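Local coordinates for uncharacterized protein (Pyrococcus furiosus, PDB 3WL4) that is uncharacterised but probably removes the acetyl group from N-acetylglucosamine-type sugars, as a metal-dependent member of the GlcNAc-PI de-N-acetylase family, at residues E61-C66 / K103-N108; I37-D42 / F137-W142; E92-K97 / I212-S217. All blocks are in the same frame, centred on the assembly; numbering follows the deposited sequence.

Contact 1. Residues E61-C66 / K103-N108. With HE2 (hexan-1-ol), chain O.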
loop_
_atom_site.group_PDB
_atom_site.type_symbol
_atom_site.label_atom_id
_atom_site.label_comp_id
_atom_site.label_asym_id
_atom_site.label_seq_id
_atom_site.Cartn_x
_atom_site.Cartn_y
_atom_site.Cartn_z
ATOM N N GLU A 61 31.422 21.700 4.881
ATOM C CA GLU A 61 30.895 20.745 5.787
ATOM C C GLU A 61 30.061 19.733 4.964
ATOM O O GLU A 61 29.134 20.166 4.312
ATOM C CB GLU A 61 29.940 21.392 6.817
ATOM C CG GLU A 61 29.390 20.481 7.766
ATOM C CD GLU A 61 28.440 21.122 8.801
ATOM O OE1 GLU A 61 28.344 22.401 8.822
ATOM O OE2 GLU A 61 27.942 20.408 9.660
ATOM N N VAL A 62 30.554 18.500 4.940
ATOM C CA VAL A 62 29.878 17.428 4.126
ATOM C C VAL A 62 29.212 16.572 5.130
ATOM O O VAL A 62 29.729 16.023 6.139
ATOM C CB VAL A 62 30.904 16.605 3.369
ATOM C CG1 VAL A 62 30.112 15.427 2.682
ATOM C CG2 VAL A 62 31.704 17.465 2.360
ATOM N N ILE A 63 27.835 16.377 4.915
ATOM C CA ILE A 63 26.976 15.537 5.763
ATOM C C ILE A 63 26.360 14.419 4.876
ATOM O O ILE A 63 26.021 14.734 3.743
ATOM C CB ILE A 63 25.801 16.463 6.288
ATOM C CG1 ILE A 63 26.438 17.517 7.283
ATOM C CG2 ILE A 63 24.833 15.584 7.049
ATOM C CD1 ILE A 63 25.371 18.659 7.450
ATOM N N TYR A 64 26.332 13.246 5.436
ATOM C CA TYR A 64 25.674 12.127 4.642
ATOM C C TYR A 64 24.231 11.939 5.171
ATOM O O TYR A 64 23.927 12.110 6.366
ATOM C CB TYR A 64 26.331 10.826 4.931
ATOM C CG TYR A 64 27.718 10.643 4.319
ATOM C CD1 TYR A 64 28.308 11.625 3.544
ATOM C CD2 TYR A 64 28.316 9.415 4.581
ATOM C CE1 TYR A 64 29.639 11.347 2.961
ATOM C CE2 TYR A 64 29.577 9.114 3.978
ATOM C CZ TYR A 64 30.130 10.086 3.222
ATOM O OH TYR A 64 31.395 9.806 2.667
ATOM N N ILE A 65 23.370 11.546 4.196
ATOM C CA ILE A 65 22.108 10.845 4.572
ATOM C C ILE A 65 22.224 9.443 3.968
ATOM O O ILE A 65 22.444 9.411 2.711
ATOM C CB ILE A 65 20.863 11.564 4.002
ATOM C CG1 ILE A 65 20.726 12.952 4.646
ATOM C CG2 ILE A 65 19.611 10.724 4.421
ATOM C CD1 ILE A 65 19.567 13.789 3.974
ATOM N N CYS A 66 22.119 8.408 4.763
ATOM C CA CYS A 66 22.144 7.010 4.218
ATOM C C CYS A 66 20.733 6.501 4.325
ATOM O O CYS A 66 20.172 6.438 5.364
ATOM C CB CYS A 66 23.157 6.226 5.017
ATOM S SG CYS A 66 23.461 4.618 4.231
ATOM N N LYS A 103 29.252 13.981 9.996
ATOM C CA LYS A 103 27.861 13.751 10.483
ATOM C C LYS A 103 27.137 12.852 9.438
ATOM O O LYS A 103 27.272 13.112 8.210
ATOM C CB LYS A 103 27.118 15.053 10.629
ATOM C CG LYS A 103 25.682 14.897 11.124
ATOM C CD LYS A 103 24.973 16.293 11.283
ATOM C CE LYS A 103 25.558 17.368 12.168
ATOM N NZ LYS A 103 24.370 18.456 12.361
ATOM N N ILE A 104 26.471 11.849 9.991
ATOM C CA ILE A 104 25.725 10.893 9.103
ATOM C C ILE A 104 24.322 10.807 9.731
ATOM O O ILE A 104 24.160 10.458 10.908
ATOM C CB ILE A 104 26.369 9.505 9.107
ATOM C CG1 ILE A 104 27.809 9.609 8.509
ATOM C CG2 ILE A 104 25.440 8.592 8.204
ATOM C CD1 ILE A 104 28.566 8.295 8.780
ATOM N N TYR A 105 23.285 11.015 8.892
ATOM C CA TYR A 105 21.890 10.668 9.300
ATOM C C TYR A 105 21.549 9.286 8.700
ATOM O O TYR A 105 21.694 9.129 7.455
ATOM C CB TYR A 105 20.931 11.654 8.706
ATOM C CG TYR A 105 20.956 13.060 9.325
ATOM C CD1 TYR A 105 20.033 13.397 10.320
ATOM C CD2 TYR A 105 21.890 14.060 8.857
ATOM C CE1 TYR A 105 20.025 14.665 10.871
ATOM C CE2 TYR A 105 21.850 15.354 9.410
ATOM C CZ TYR A 105 20.895 15.584 10.372
ATOM O OH TYR A 105 20.843 16.926 10.940
ATOM N N TRP A 106 21.093 8.443 9.529
ATOM C CA TRP A 106 20.714 7.084 9.111
ATOM C C TRP A 106 19.207 6.972 9.059
ATOM O O TRP A 106 18.538 7.010 10.102
ATOM C CB TRP A 106 21.202 6.085 10.158
ATOM C CG TRP A 106 22.749 6.042 10.270
ATOM C CD1 TRP A 106 23.489 6.699 11.237
ATOM C CD2 TRP A 106 23.659 5.360 9.409
ATOM N NE1 TRP A 106 24.877 6.332 11.045
ATOM C CE2 TRP A 106 24.953 5.582 9.919
ATOM C CE3 TRP A 106 23.481 4.553 8.297
ATOM C CZ2 TRP A 106 26.111 4.991 9.326
ATOM C CZ3 TRP A 106 24.607 3.975 7.661
ATOM C CH2 TRP A 106 25.876 4.202 8.216
ATOM N N LEU A 107 18.651 6.833 7.874
ATOM C CA LEU A 107 17.153 6.681 7.835
ATOM C C LEU A 107 16.723 5.340 8.251
ATOM O O LEU A 107 15.516 5.206 8.645
ATOM C CB LEU A 107 16.563 6.986 6.404
ATOM C CG LEU A 107 16.897 8.374 5.871
ATOM C CD1 LEU A 107 16.005 8.572 4.640
ATOM C CD2 LEU A 107 16.671 9.503 6.875
ATOM N N ASN A 108 17.604 4.304 8.145
ATOM C CA ASN A 108 17.338 2.959 8.617
ATOM C C ASN A 108 16.243 2.210 7.897
ATOM O O ASN A 108 15.808 1.182 8.422
ATOM C CB ASN A 108 17.093 2.905 10.158
ATOM C CG ASN A 108 18.401 3.280 10.991
ATOM O OD1 ASN A 108 18.290 4.122 11.857
ATOM N ND2 ASN A 108 19.371 2.664 10.713
HETATM C CAA HE2 O . 33.063 9.250 11.637
HETATM C CAC HE2 O . 31.649 9.974 11.179
HETATM C CAE HE2 O . 30.715 10.027 12.433
HETATM C CAG HE2 O . 29.204 9.942 12.131
HETATM C CAF HE2 O . 28.435 10.169 13.414
HETATM C CAD HE2 O . 26.999 10.337 13.029
HETATM O OAB HE2 O . 26.584 11.668 12.883
HETATM O O HOH W 1 25.389 20.836 10.712
HETATM O O HOH W 2 20.269 4.103 7.213
#
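Chi1 of -170° swings the Cys66 thiol away from its own N, beside the carbonyl carbon, while Trp106 sets its indole beside its own N (chi1 -64°). These two torsions bring thiol and ring together on one face of the sheet. SG lies 3.7 Å from Trp106 CZ3 and approaches obliquely. It is a sulfur-aromatic contact, with SG 4.8 Å from the centre of the six-membered ring. Ile104 CG2 lies over one face of the indole, toward its rim, and Arg89 adds a cation-pi contact. On this same face Tyr64 and Ile104 lie side by side and point the same way, Tyr64 CD2 being 4.0 Å from Ile104 CG1.

On the other face Ile63 CG2 meets the Tyr105 ring at its edge, 3.8 Å from CD2. Ile65 CG2 packs on Leu107 CG at 3.9 Å. The polar ends of Lys103 and Tyr105 both go to Glu131, Lys103 by a salt bridge and Tyr105 by a hydrogen bond. A water also joins Lys103 NZ to Glu61 OE2.

Four nearly straight backbone bonds tie the strands. Tyr64 N gives to Lys103 O, Tyr105 N to Tyr64 O, Cys66 N to Tyr105 O, and Leu107 N to Cys66 O. A second water donates to Cys66 O and accepts from Asn108 N. Strand 103-109 is outermost within the chain, and on its outer edge Ile104 N donates to the hydroxyl OAB of hexan-1-ol at 2.9 Å. The parallel pair, joined through helix 81-99, is a beta-alpha-beta unit of a Rossmann-like sheet with strand order 3-2-1-4-5.

Contact 2. Residues I37-D42 / F137-W142. With CD (cadmium ion), chain C; TAM (tris(hydroxyethyl)aminomethane), chain K.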
loop_
_atom_site.group_PDB
_atom_site.type_symbol
_atom_site.label_atom_id
_atom_site.label_comp_id
_atom_site.label_asym_id
_atom_site.label_seq_id
_atom_site.Cartn_x
_atom_site.Cartn_y
_atom_site.Cartn_z
ATOM N N ILE A 37 23.714 12.122 -0.390
ATOM C CA ILE A 37 22.664 11.118 -0.126
ATOM C C ILE A 37 23.114 9.782 -0.788
ATOM O O ILE A 37 23.371 9.757 -2.039
ATOM C CB ILE A 37 21.328 11.575 -0.699
ATOM C CG1 ILE A 37 20.979 12.913 0.029
ATOM C CG2 ILE A 37 20.257 10.522 -0.272
ATOM C CD1 ILE A 37 19.580 13.458 -0.379
ATOM N N GLU A 38 23.168 8.737 0.006
ATOM C CA GLU A 38 23.598 7.435 -0.518
ATOM C C GLU A 38 22.526 6.417 -0.236
ATOM O O GLU A 38 21.959 6.351 0.858
ATOM C CB GLU A 38 24.890 6.894 0.137
ATOM C CG GLU A 38 24.946 6.997 1.696
ATOM C CD GLU A 38 26.306 6.557 2.253
ATOM O OE1 GLU A 38 27.193 6.283 1.492
ATOM O OE2 GLU A 38 26.354 6.366 3.498
ATOM N N PRO A 39 22.293 5.498 -1.192
ATOM C CA PRO A 39 21.305 4.413 -0.927
ATOM C C PRO A 39 21.720 3.456 0.153
ATOM O O PRO A 39 20.919 3.090 1.006
ATOM C CB PRO A 39 21.224 3.690 -2.305
ATOM C CG PRO A 39 21.585 4.779 -3.368
ATOM C CD PRO A 39 22.701 5.662 -2.617
ATOM N N HIS A 40 23.054 3.056 0.110
ATOM C CA HIS A 40 23.562 2.124 1.107
ATOM C C HIS A 40 24.888 2.696 1.681
ATOM O O HIS A 40 25.509 3.557 1.080
ATOM C CB HIS A 40 23.967 0.826 0.311
ATOM C CG HIS A 40 22.820 0.231 -0.451
ATOM N ND1 HIS A 40 22.862 0.145 -1.826
ATOM C CD2 HIS A 40 21.633 -0.301 -0.035
ATOM C CE1 HIS A 40 21.720 -0.345 -2.259
ATOM N NE2 HIS A 40 20.982 -0.693 -1.197
ATOM N N PRO A 41 25.318 2.081 2.805
ATOM C CA PRO A 41 26.625 2.508 3.338
ATOM C C PRO A 41 27.703 2.061 2.262
ATOM O O PRO A 41 27.721 0.907 1.823
ATOM C CB PRO A 41 26.778 1.647 4.574
ATOM C CG PRO A 41 25.364 1.249 5.008
ATOM C CD PRO A 41 24.617 1.104 3.646
ATOM N N ASP A 42 28.447 3.040 1.895
ATOM C CA ASP A 42 29.594 2.938 0.961
ATOM C C ASP A 42 29.296 3.600 -0.361
ATOM O O ASP A 42 30.212 3.925 -1.077
ATOM C CB ASP A 42 30.237 1.587 0.712
ATOM C CG ASP A 42 29.400 0.606 -0.160
ATOM O OD1 ASP A 42 28.567 1.055 -1.007
ATOM O OD2 ASP A 42 29.644 -0.683 -0.092
ATOM N N PHE A 137 23.893 16.109 -3.214
ATOM C CA PHE A 137 24.295 15.130 -4.178
ATOM C C PHE A 137 23.502 13.845 -3.962
ATOM O O PHE A 137 23.228 13.438 -2.879
ATOM C CB PHE A 137 25.769 14.777 -3.884
ATOM C CG PHE A 137 26.804 15.935 -4.170
ATOM C CD1 PHE A 137 27.527 15.956 -5.341
ATOM C CD2 PHE A 137 27.015 16.875 -3.160
ATOM C CE1 PHE A 137 28.468 16.979 -5.607
ATOM C CE2 PHE A 137 27.926 17.972 -3.436
ATOM C CZ PHE A 137 28.626 18.006 -4.649
ATOM N N ALA A 138 23.201 13.231 -5.076
ATOM C CA ALA A 138 22.465 11.914 -5.063
ATOM C C ALA A 138 22.732 11.136 -6.336
ATOM O O ALA A 138 23.195 11.723 -7.310
ATOM C CB ALA A 138 20.914 12.255 -4.999
ATOM N N PRO A 139 22.405 9.843 -6.354
ATOM C CA PRO A 139 22.561 9.084 -7.635
ATOM C C PRO A 139 21.624 9.575 -8.731
ATOM O O PRO A 139 20.506 10.071 -8.423
ATOM C CB PRO A 139 22.134 7.630 -7.301
ATOM C CG PRO A 139 22.390 7.560 -5.703
ATOM C CD PRO A 139 21.963 9.012 -5.226
ATOM N N ASP A 140 22.121 9.500 -9.970
ATOM C CA ASP A 140 21.286 9.829 -11.106
ATOM C C ASP A 140 20.268 8.661 -11.327
ATOM O O ASP A 140 20.649 7.532 -11.685
ATOM C CB ASP A 140 22.203 9.909 -12.314
ATOM C CG ASP A 140 21.533 10.238 -13.603
ATOM O OD1 ASP A 140 20.272 10.145 -13.707
ATOM O OD2 ASP A 140 22.232 10.616 -14.618
ATOM N N PRO A 141 18.978 8.909 -11.096
ATOM C CA PRO A 141 18.024 7.765 -11.223
ATOM C C PRO A 141 17.770 7.345 -12.638
ATOM O O PRO A 141 17.148 6.278 -12.806
ATOM C CB PRO A 141 16.714 8.405 -10.577
ATOM C CG PRO A 141 16.811 9.918 -10.974
ATOM C CD PRO A 141 18.363 10.230 -10.738
ATOM N N TRP A 142 18.261 8.075 -13.564
ATOM C CA TRP A 142 18.130 7.697 -14.990
ATOM C C TRP A 142 19.372 6.997 -15.543
ATOM O O TRP A 142 19.408 6.705 -16.770
ATOM C CB TRP A 142 17.892 8.910 -15.868
ATOM C CG TRP A 142 16.566 9.640 -15.454
ATOM C CD1 TRP A 142 15.313 9.220 -15.743
ATOM C CD2 TRP A 142 16.491 10.827 -14.663
ATOM N NE1 TRP A 142 14.378 10.136 -15.187
ATOM C CE2 TRP A 142 15.088 11.101 -14.506
ATOM C CE3 TRP A 142 17.439 11.682 -14.096
ATOM C CZ2 TRP A 142 14.615 12.231 -13.815
ATOM C CZ3 TRP A 142 16.968 12.818 -13.360
ATOM C CH2 TRP A 142 15.586 13.052 -13.226
HETATM CD CD CD C . 24.586 0.829 -3.257
HETATM C C TAM K . 27.214 -1.137 -3.527
HETATM C C1 TAM K . 26.362 -2.357 -3.618
HETATM C C2 TAM K . 27.426 -0.237 -4.674
HETATM C C3 TAM K . 28.564 -1.496 -3.047
HETATM C C4 TAM K . 25.594 -2.186 -4.850
HETATM C C5 TAM K . 25.958 0.062 -5.093
HETATM C C6 TAM K . 28.568 -2.210 -1.797
HETATM N N TAM K . 26.418 -0.245 -2.454
HETATM O O4 TAM K . 24.434 -1.494 -4.095
HETATM O O5 TAM K . 26.317 1.089 -5.746
HETATM O O6 TAM K . 27.818 -3.469 -1.525
#
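Pro39 and Pro139 meet tip to tip, with Pro39 CD 3.6 Å from Pro139 CG. Just before them Ile37 N donates to Phe137 O at 2.9 Å, as neighbouring parallel strands do. Pro139 has no N-H to return the bond. Its CD sits 3.6 Å from Ile37 O instead, and that oxygen accepts from the Tyr190 hydroxyl. Beyond the strand end segment 137-142 turns at Asp140, whose OD1 accepts from Trp142 N in an Asx turn. Asp140 OD2 is held by Thr192.

Segment 37-42 leads from Pro39 to the metal. Pro39 CB lies over one face of the His40 ring. Chi1 of -58° carries the ring to the metal side and chi2 of 117° turns ND1 onto the cadmium ion at 2.3 Å. His40 NE2 is hydrogen-bonded to OD2 of Asp150, a second-shell residue that fixes the ring's rotation. Asp43 and His151 also bind the cadmium. The ligand tris(hydroxyethyl)aminomethane chelates it through its N at 2.3 Å and its O4 at 2.5 Å. Asp42 OD1 stands 2.9 Å from the same ligand N. With an alanine in place of Asp42, the ligand amine would probably lose the carboxylate oxygen beside it, though Asp43 would still bond the ligand.

His40, Pro41, Asp42 and Asp43 form the His-Pro-Asp-Asp sequence characteristic of this family. Two histidines and an aspartate on the ion are consistent with cadmium standing in the place of a catalytic metal, probably zinc. The ion accepts both an amine and a hydroxyl, so the site can take outside nitrogen and oxygen donors.

Contact 3. Residues E92-K97 / I212-S217. With HE2 (hexan-1-ol), chain O.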
loop_
_atom_site.group_PDB
_atom_site.type_symbol
_atom_site.label_atom_id
_atom_site.label_comp_id
_atom_site.label_asym_id
_atom_site.label_seq_id
_atom_site.Cartn_x
_atom_site.Cartn_y
_atom_site.Cartn_z
ATOM N N GLU A 92 31.070 2.593 7.895
ATOM C CA GLU A 92 30.903 3.925 7.336
ATOM C C GLU A 92 31.493 5.068 8.179
ATOM O O GLU A 92 31.957 6.070 7.675
ATOM C CB GLU A 92 29.341 4.153 7.123
ATOM C CG GLU A 92 29.049 5.443 6.394
ATOM C CD GLU A 92 29.384 5.316 4.916
ATOM O OE1 GLU A 92 30.599 5.461 4.492
ATOM O OE2 GLU A 92 28.521 5.116 4.003
ATOM N N GLU A 93 31.385 4.849 9.499
ATOM C CA GLU A 93 32.032 5.911 10.366
ATOM C C GLU A 93 33.549 5.958 10.091
ATOM O O GLU A 93 34.087 7.084 10.033
ATOM C CB GLU A 93 31.792 5.581 11.842
ATOM C CG GLU A 93 30.221 5.936 12.181
ATOM C CD GLU A 93 29.780 5.312 13.513
ATOM O OE1 GLU A 93 30.520 4.451 14.136
ATOM O OE2 GLU A 93 28.644 5.710 13.937
ATOM N N GLU A 94 34.152 4.802 9.888
ATOM C CA GLU A 94 35.643 4.806 9.616
ATOM C C GLU A 94 35.893 5.405 8.208
ATOM O O GLU A 94 36.792 6.231 7.995
ATOM C CB GLU A 94 36.122 3.379 9.756
ATOM C CG GLU A 94 37.599 3.069 9.205
ATOM C CD GLU A 94 37.928 1.443 9.049
ATOM O OE1 GLU A 94 37.005 0.454 9.020
ATOM O OE2 GLU A 94 39.130 1.147 8.778
ATOM N N SER A 95 35.117 5.005 7.182
ATOM C CA SER A 95 35.270 5.592 5.867
ATOM C C SER A 95 35.070 7.086 5.846
ATOM O O SER A 95 35.810 7.877 5.233
ATOM C CB SER A 95 34.214 4.877 4.974
ATOM O OG SER A 95 34.240 5.356 3.650
ATOM N N ALA A 96 33.985 7.526 6.500
ATOM C CA ALA A 96 33.698 8.908 6.563
ATOM C C ALA A 96 34.786 9.730 7.279
ATOM O O ALA A 96 35.100 10.855 6.775
ATOM C CB ALA A 96 32.320 9.106 7.342
ATOM N N LYS A 97 35.380 9.171 8.310
ATOM C CA LYS A 97 36.462 9.947 9.001
ATOM C C LYS A 97 37.627 10.131 7.981
ATOM O O LYS A 97 38.204 11.255 7.929
ATOM C CB LYS A 97 36.885 9.138 10.196
ATOM C CG LYS A 97 37.995 9.792 11.042
ATOM C CD LYS A 97 38.107 8.856 12.336
ATOM C CE LYS A 97 39.546 9.027 13.097
ATOM N NZ LYS A 97 39.940 7.838 14.005
ATOM N N ILE A 212 36.913 3.267 0.422
ATOM C CA ILE A 212 36.020 2.203 -0.015
ATOM C C ILE A 212 36.293 0.893 0.705
ATOM O O ILE A 212 35.395 0.208 1.211
ATOM C CB ILE A 212 36.089 2.066 -1.549
ATOM C CG1 ILE A 212 35.587 3.377 -2.139
ATOM C CG2 ILE A 212 35.284 0.872 -1.988
ATOM C CD1 ILE A 212 35.884 3.493 -3.705
ATOM N N ARG A 213 37.633 0.513 0.805
ATOM C CA ARG A 213 37.921 -0.743 1.421
ATOM C C ARG A 213 37.710 -0.766 2.927
ATOM O O ARG A 213 37.566 -1.882 3.487
ATOM C CB ARG A 213 39.477 -1.085 1.078
ATOM C CG ARG A 213 39.675 -1.523 -0.356
ATOM C CD ARG A 213 40.711 -2.801 -0.402
ATOM N NE ARG A 213 40.096 -4.027 0.063
ATOM C CZ ARG A 213 40.639 -5.232 -0.010
ATOM N NH1 ARG A 213 41.919 -5.358 -0.567
ATOM N NH2 ARG A 213 40.051 -6.265 0.487
ATOM N N ALA A 214 37.517 0.464 3.524
ATOM C CA ALA A 214 37.102 0.483 4.926
ATOM C C ALA A 214 35.732 -0.246 5.185
ATOM O O ALA A 214 35.448 -0.762 6.295
ATOM C CB ALA A 214 36.987 1.895 5.396
ATOM N N HIS A 215 34.957 -0.387 4.056
ATOM C CA HIS A 215 33.728 -1.202 4.135
ATOM C C HIS A 215 34.121 -2.632 3.885
ATOM O O HIS A 215 33.811 -3.255 2.819
ATOM C CB HIS A 215 32.753 -0.646 2.995
ATOM C CG HIS A 215 32.295 0.713 3.314
ATOM N ND1 HIS A 215 31.099 0.945 3.986
ATOM C CD2 HIS A 215 32.820 1.922 3.033
ATOM C CE1 HIS A 215 30.958 2.238 4.136
ATOM N NE2 HIS A 215 31.989 2.891 3.593
ATOM N N ARG A 216 34.817 -3.188 4.884
ATOM C CA ARG A 216 35.447 -4.496 4.688
ATOM C C ARG A 216 34.454 -5.600 4.446
ATOM O O ARG A 216 34.722 -6.579 3.711
ATOM C CB ARG A 216 36.184 -4.841 5.994
ATOM C CG ARG A 216 37.348 -3.921 6.300
ATOM C CD ARG A 216 37.895 -4.218 7.782
ATOM N NE ARG A 216 39.304 -3.873 7.863
ATOM C CZ ARG A 216 39.768 -2.651 8.147
ATOM N NH1 ARG A 216 41.086 -2.445 8.185
ATOM N NH2 ARG A 216 38.927 -1.628 8.384
ATOM N N SER A 217 33.230 -5.517 5.055
ATOM C CA SER A 217 32.231 -6.563 4.887
ATOM C C SER A 217 31.792 -6.691 3.386
ATOM O O SER A 217 31.305 -7.775 3.019
ATOM C CB SER A 217 30.954 -6.237 5.774
ATOM O OG SER A 217 30.358 -5.042 5.267
HETATM C CAA HE2 O . 33.063 9.250 11.637
HETATM C CAC HE2 O . 31.649 9.974 11.179
HETATM C CAE HE2 O . 30.715 10.027 12.433
HETATM C CAG HE2 O . 29.204 9.942 12.131
HETATM C CAF HE2 O . 28.435 10.169 13.414
HETATM C CAD HE2 O . 26.999 10.337 13.029
HETATM O OAB HE2 O . 26.584 11.668 12.883
#
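The His215 imidazole presents its edge to Glu92, and the Arg216 guanidinium presents its edge to Glu94. The carboxylate of Glu92 stands steeply to the imidazole, with the two planes 78° apart. The carboxylate of Glu94 is nearly coplanar with the guanidinium, at 11°. Both pairs join helix 81-99, the helix of a beta-alpha-beta unit, to the inverse gamma turn centred on His215 that follows helix 205-213.

His215 NE2 donates to Glu92 OE1 at 3.1 Å, but the bond is bent and weak. The chain of Glu92 is folded at its second torsion (chi2 74°), which brings the carboxylate back against the ring. OE2 of Glu92 has a stronger partner in Asp42 N, so this side chain ties the turn to the loop that carries the metal ligand His40. Ile212 O also lies at the edge of the imidazole, and Ser95 CB comes to 3.3 Å from His215 NE2 from an oblique direction.

A single guanidinium nitrogen makes the salt bridge: Arg216 NH2 donates to Glu94 OE2 at 2.8 Å on its syn side and stands 2.9 Å from Glu94 OE1. The extended Glu94 reaches across to it, and the two side chains cross at about a right angle on the more exposed side of the contact. Between the two polar pairs Ala214 fills the middle. Its CB is 3.8 Å from Glu94 CD and 4.1 Å from Ser95 CB. The Ser95 hydroxyl is turned away from its backbone N and bonds to the carbonyl oxygen of Ala211, in helix 205-213, four residues before His215.

Contacts 1 and 2 share one parallel sheet, in which strands 61-68 and 33-38 are neighbours. Ile65 O is 2.9 Å from Glu38 N, and Cys66 SG packs 3.5 Å from Pro41 N, against the segment that carries His40. Contact 3 meets contact 1 where Glu92 CB lies 3.6 Å from Trp106 CH2. Both reach the hexan-1-ol. Contacts 2 and 3 meet at Glu92, whose OE2 is 3.0 Å from Asp42 N and 2.6 Å from Glu38 OE2. So short a distance suggests that the two carboxylates may share a proton. Contact 2 supplies His40 to the cadmium. The His215 side chain in contact 3 is about 7 Å from the amine ligand.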